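Local coordinates for DUF1425 domain-containing protein (Shewanella loihica, PDB 3O0L), which is of unknown function but belongs to the DUF1425 family and is probably a lipoprotein exported to the cell envelope, at residues A[30-44]-A[90-104]. Numbering follows the deposited sequence.
Sequences AVTTQAEAGFLRARG and VTALSPNATAVRCEL
Ala42 and Ala92 form an antiparallel hydrogen-bonded pair in which Ala42 N reaches Ala92 O at 2.8 Å, and Gly44 pairs likewise with Val90, so strand 40-44 runs antiparallel beside strand 90-93, the axes 4.6 Å apart at closest and 165° between their directions. The tight side lies between the sheets. Cys102 SG, placed between its backbone N and carbonyl carbon (chi1 78°), presses on Ala42 CB at 3.5 Å, while Thr32 CG2 flanks the sulfur at 3.8 Å. Further along, Leu40 pushes CD1 against the carbonyls of Ala99 and Val100.

The other face is looser: Thr91, Leu93 and Arg43 are exposed to solvent there, whereas Ala42 and Cys102 are buried. Thr91 OG1 donates to Ala42 O at 2.7 Å, a carbonyl that also accepts from Ala92 N. Thr91 OG1 in turn accepts from Arg41 NH1 at 3.1 Å, in the guanidinium plane. The Arg41 chain bends at chi3 (-71°), which brings NH2 near Leu93 CD1. A methionine in place of Arg41 would probably leave Thr91 OG1, though still bonded to Ala42 O, without this donor, and Leu93 without the guanidinium beside it. At the hairpin end, the Phe39 ring meets Ser94 O at its edge, 3.2 Å from CD2.

Strand 40-48 lies between 22-34 and 87-93 in one antiparallel sheet; strand 101-109 borders 54-63 in the facing sheet, whose Phe60 and Trp62 also cover Ala42, giving a beta-sandwich arrangement consistent with the E-set clan.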
loop_
_atom_site.group_PDB
_atom_site.type_symbol
_atom_site.label_atom_id
_atom_site.label_comp_id
_atom_site.label_asym_id
_atom_site.label_seq_id
_atom_site.Cartn_x
_atom_site.Cartn_y
_atom_site.Cartn_z
ATOM N N ALA A 30 8.051 -0.370 5.559
ATOM C CA ALA A 30 9.215 -1.100 6.054
ATOM C C ALA A 30 10.465 -0.727 5.281
ATOM O O ALA A 30 10.384 -0.407 4.116
ATOM C CB ALA A 30 8.994 -2.612 5.907
ATOM N N VAL A 31 11.603 -0.814 5.948
ATOM C CA VAL A 31 12.908 -0.600 5.334
ATOM C C VAL A 31 13.872 -1.614 5.941
ATOM O O VAL A 31 13.603 -2.118 7.038
ATOM C CB VAL A 31 13.419 0.817 5.650
ATOM C CG1 VAL A 31 12.438 1.874 5.134
ATOM C CG2 VAL A 31 13.655 0.984 7.168
ATOM N N THR A 32 14.965 -1.925 5.237
ATOM C CA THR A 32 16.080 -2.714 5.837
ATOM C C THR A 32 17.205 -1.779 6.217
ATOM O O THR A 32 17.454 -0.798 5.498
ATOM C CB THR A 32 16.652 -3.798 4.904
ATOM O OG1 THR A 32 17.041 -3.222 3.661
ATOM C CG2 THR A 32 15.619 -4.869 4.633
ATOM N N THR A 33 17.832 -2.021 7.372
ATOM C CA THR A 33 19.023 -1.294 7.765
ATOM C C THR A 33 20.094 -2.350 7.939
ATOM O O THR A 33 19.794 -3.530 8.062
ATOM C CB THR A 33 18.836 -0.424 9.063
ATOM O OG1 THR A 33 18.596 -1.268 10.189
ATOM C CG2 THR A 33 17.639 0.583 8.917
ATOM N N GLN A 34 21.346 -1.923 7.927
ATOM C CA GLN A 34 22.424 -2.878 8.089
ATOM C C GLN A 34 22.572 -3.287 9.543
ATOM O O GLN A 34 22.544 -2.480 10.466
ATOM C CB GLN A 34 23.751 -2.362 7.531
ATOM C CG GLN A 34 23.911 -2.634 6.052
ATOM C CD GLN A 34 24.306 -4.071 5.715
ATOM O OE1 GLN A 34 24.471 -4.936 6.583
ATOM N NE2 GLN A 34 24.454 -4.327 4.428
ATOM N N ALA A 35 22.747 -4.573 9.744
ATOM C CA ALA A 35 23.002 -5.101 11.065
ATOM C C ALA A 35 24.431 -5.672 10.999
ATOM O O ALA A 35 25.132 -5.589 9.942
ATOM C CB ALA A 35 22.006 -6.183 11.413
ATOM N N GLU A 36 24.840 -6.246 12.115
ATOM C CA GLU A 36 26.193 -6.793 12.246
ATOM C C GLU A 36 26.404 -8.152 11.560
ATOM O O GLU A 36 25.453 -8.885 11.263
ATOM C CB GLU A 36 26.583 -6.817 13.724
ATOM C CG GLU A 36 26.723 -5.389 14.306
ATOM C CD GLU A 36 27.594 -4.406 13.447
ATOM O OE1 GLU A 36 28.786 -4.706 13.173
ATOM O OE2 GLU A 36 27.086 -3.328 13.051
ATOM N N ALA A 37 27.672 -8.435 11.241
ATOM C CA ALA A 37 28.088 -9.731 10.699
ATOM C C ALA A 37 27.400 -10.071 9.360
ATOM O O ALA A 37 27.177 -11.232 9.055
ATOM C CB ALA A 37 27.875 -10.861 11.745
ATOM N N GLY A 38 27.109 -9.051 8.563
ATOM C CA GLY A 38 26.537 -9.222 7.211
ATOM C C GLY A 38 25.031 -9.366 7.168
ATOM O O GLY A 38 24.453 -9.595 6.103
ATOM N N PHE A 39 24.398 -9.211 8.326
ATOM C CA PHE A 39 22.962 -9.315 8.451
ATOM C C PHE A 39 22.285 -7.978 8.201
ATOM O O PHE A 39 22.920 -6.931 8.263
ATOM C CB PHE A 39 22.618 -9.903 9.825
ATOM C CG PHE A 39 22.766 -11.382 9.855
ATOM C CD1 PHE A 39 24.010 -11.962 9.773
ATOM C CD2 PHE A 39 21.651 -12.211 9.853
ATOM C CE1 PHE A 39 24.140 -13.322 9.750
ATOM C CE2 PHE A 39 21.798 -13.595 9.795
ATOM C CZ PHE A 39 23.028 -14.140 9.735
ATOM N N LEU A 40 21.000 -8.034 7.890
ATOM C CA LEU A 40 20.138 -6.888 7.788
ATOM C C LEU A 40 19.135 -6.964 8.930
ATOM O O LEU A 40 18.861 -8.021 9.508
ATOM C CB LEU A 40 19.383 -6.878 6.462
ATOM C CG LEU A 40 20.168 -6.862 5.168
ATOM C CD1 LEU A 40 19.202 -6.918 4.015
ATOM C CD2 LEU A 40 21.020 -5.589 5.119
ATOM N N ARG A 41 18.575 -5.827 9.259
ATOM C CA ARG A 41 17.498 -5.787 10.218
ATOM C C ARG A 41 16.337 -5.059 9.583
ATOM O O ARG A 41 16.502 -3.923 9.140
ATOM C CB ARG A 41 17.941 -5.043 11.428
ATOM C CG ARG A 41 16.830 -4.816 12.383
ATOM C CD ARG A 41 17.395 -4.337 13.678
ATOM N NE ARG A 41 18.108 -5.393 14.395
ATOM C CZ ARG A 41 17.502 -6.370 15.062
ATOM N NH1 ARG A 41 16.164 -6.466 15.083
ATOM N NH2 ARG A 41 18.234 -7.269 15.688
ATOM N N ALA A 42 15.164 -5.685 9.596
ATOM C CA ALA A 42 13.954 -5.074 9.047
ATOM C C ALA A 42 13.382 -4.154 10.101
ATOM O O ALA A 42 13.275 -4.524 11.274
ATOM C CB ALA A 42 12.892 -6.159 8.691
ATOM N N ARG A 43 12.994 -2.961 9.673
ATOM C CA ARG A 43 12.307 -2.015 10.548
ATOM C C ARG A 43 10.998 -1.578 9.866
ATOM O O ARG A 43 11.014 -0.995 8.773
ATOM C CB ARG A 43 13.207 -0.828 10.855
ATOM C CG ARG A 43 14.460 -1.291 11.668
ATOM C CD ARG A 43 15.146 -0.131 12.304
ATOM N NE ARG A 43 16.306 -0.563 13.062
ATOM C CZ ARG A 43 16.281 -1.020 14.306
ATOM N NH1 ARG A 43 15.146 -1.108 15.000
ATOM N NH2 ARG A 43 17.407 -1.401 14.868
ATOM N N GLY A 44 9.894 -1.906 10.521
ATOM C CA GLY A 44 8.572 -1.620 10.004
ATOM C C GLY A 44 7.879 -0.641 10.903
ATOM O O GLY A 44 8.199 -0.527 12.099
ATOM N N VAL A 90 7.894 -2.303 14.464
ATOM C CA VAL A 90 8.159 -3.757 14.461
ATOM C C VAL A 90 9.502 -4.021 13.791
ATOM O O VAL A 90 9.966 -3.277 12.905
ATOM C CB VAL A 90 7.027 -4.535 13.773
ATOM C CG1 VAL A 90 5.758 -4.418 14.587
ATOM C CG2 VAL A 90 6.850 -4.069 12.354
ATOM N N THR A 91 10.193 -5.062 14.262
ATOM C CA THR A 91 11.490 -5.339 13.742
ATOM C C THR A 91 11.746 -6.846 13.639
ATOM O O THR A 91 11.050 -7.634 14.260
ATOM C CB THR A 91 12.559 -4.678 14.628
ATOM O OG1 THR A 91 13.817 -4.715 13.930
ATOM C CG2 THR A 91 12.645 -5.384 15.994
ATOM N N ALA A 92 12.663 -7.222 12.756
ATOM C CA ALA A 92 13.082 -8.635 12.594
ATOM C C ALA A 92 14.503 -8.668 12.075
ATOM O O ALA A 92 14.870 -7.934 11.180
ATOM C CB ALA A 92 12.181 -9.387 11.626
ATOM N N LEU A 93 15.296 -9.572 12.642
ATOM C CA LEU A 93 16.630 -9.827 12.150
ATOM C C LEU A 93 16.521 -10.771 10.966
ATOM O O LEU A 93 15.718 -11.717 10.991
ATOM C CB LEU A 93 17.436 -10.462 13.276
ATOM C CG LEU A 93 18.912 -10.653 13.079
ATOM C CD1 LEU A 93 19.603 -9.323 12.823
ATOM C CD2 LEU A 93 19.435 -11.410 14.351
ATOM N N SER A 94 17.287 -10.508 9.919
ATOM C CA SER A 94 17.376 -11.410 8.760
ATOM C C SER A 94 17.784 -12.835 9.188
ATOM O O SER A 94 18.590 -13.010 10.106
ATOM C CB SER A 94 18.391 -10.894 7.748
ATOM O OG SER A 94 18.768 -11.921 6.843
ATOM N N PRO A 95 17.220 -13.873 8.538
ATOM C CA PRO A 95 17.535 -15.223 8.924
ATOM C C PRO A 95 18.844 -15.723 8.353
ATOM O O PRO A 95 19.392 -16.628 8.892
ATOM C CB PRO A 95 16.345 -16.036 8.397
ATOM C CG PRO A 95 15.903 -15.303 7.220
ATOM C CD PRO A 95 16.182 -13.838 7.488
ATOM N N ASN A 96 19.357 -15.132 7.280
ATOM C CA ASN A 96 20.702 -15.444 6.868
ATOM C C ASN A 96 21.271 -14.328 6.015
ATOM O O ASN A 96 20.528 -13.482 5.470
ATOM C CB ASN A 96 20.839 -16.837 6.228
ATOM C CG ASN A 96 20.342 -16.926 4.811
ATOM O OD1 ASN A 96 20.835 -16.236 3.918
ATOM N ND2 ASN A 96 19.475 -17.909 4.564
ATOM N N ALA A 97 22.581 -14.342 5.904
ATOM C CA ALA A 97 23.302 -13.244 5.232
ATOM C C ALA A 97 23.022 -13.090 3.733
ATOM O O ALA A 97 23.415 -12.067 3.141
ATOM C CB ALA A 97 24.758 -13.408 5.483
ATOM N N THR A 98 22.366 -14.050 3.083
ATOM C CA THR A 98 22.015 -13.876 1.661
ATOM C C THR A 98 20.801 -12.981 1.442
ATOM O O THR A 98 20.570 -12.557 0.321
ATOM C CB THR A 98 21.762 -15.194 0.871
ATOM O OG1 THR A 98 20.531 -15.809 1.295
ATOM C CG2 THR A 98 22.944 -16.148 0.952
ATOM N N ALA A 99 20.023 -12.690 2.487
ATOM C CA ALA A 99 18.846 -11.844 2.339
ATOM C C ALA A 99 19.275 -10.426 2.035
ATOM O O ALA A 99 20.191 -9.886 2.680
ATOM C CB ALA A 99 18.004 -11.878 3.604
ATOM N N VAL A 100 18.673 -9.819 1.014
ATOM C CA VAL A 100 19.023 -8.428 0.664
ATOM C C VAL A 100 17.871 -7.479 0.902
ATOM O O VAL A 100 18.056 -6.291 0.873
ATOM C CB VAL A 100 19.490 -8.304 -0.805
ATOM C CG1 VAL A 100 20.743 -9.216 -1.046
ATOM C CG2 VAL A 100 18.353 -8.652 -1.768
ATOM N N ARG A 101 16.682 -8.000 1.180
ATOM C CA ARG A 101 15.473 -7.184 1.166
ATOM C C ARG A 101 14.372 -7.853 1.995
ATOM O O ARG A 101 14.315 -9.059 2.027
ATOM C CB ARG A 101 15.054 -7.090 -0.316
ATOM C CG ARG A 101 13.839 -6.365 -0.672
ATOM C CD ARG A 101 13.710 -6.279 -2.222
ATOM N NE ARG A 101 13.383 -7.513 -2.979
ATOM C CZ ARG A 101 12.170 -8.074 -3.068
ATOM N NH1 ARG A 101 11.131 -7.604 -2.379
ATOM N NH2 ARG A 101 12.000 -9.149 -3.839
ATOM N N CYS A 102 13.547 -7.070 2.679
ATOM C CA CYS A 102 12.376 -7.598 3.366
ATOM C C CYS A 102 11.123 -6.963 2.839
ATOM O O CYS A 102 11.178 -5.932 2.135
ATOM C CB CYS A 102 12.414 -7.317 4.871
ATOM S SG CYS A 102 11.962 -5.568 5.360
ATOM N N GLU A 103 9.996 -7.590 3.175
ATOM C CA GLU A 103 8.658 -7.057 2.913
ATOM C C GLU A 103 7.835 -7.304 4.178
ATOM O O GLU A 103 7.929 -8.386 4.786
ATOM C CB GLU A 103 8.013 -7.744 1.701
ATOM C CG GLU A 103 8.728 -7.513 0.368
ATOM C CD GLU A 103 8.172 -8.352 -0.792
ATOM O OE1 GLU A 103 7.294 -9.219 -0.564
ATOM O OE2 GLU A 103 8.633 -8.155 -1.939
ATOM N N LEU A 104 7.077 -6.307 4.613
ATOM C CA LEU A 104 6.190 -6.421 5.767
ATOM C C LEU A 104 4.784 -6.668 5.259
ATOM O O LEU A 104 4.324 -5.931 4.387
ATOM C CB LEU A 104 6.217 -5.141 6.600
ATOM C CG LEU A 104 5.280 -5.006 7.803
ATOM C CD1 LEU A 104 5.525 -6.165 8.807
ATOM C CD2 LEU A 104 5.449 -3.662 8.481
HETATM O O HOH W 1 20.969 -10.447 5.592
#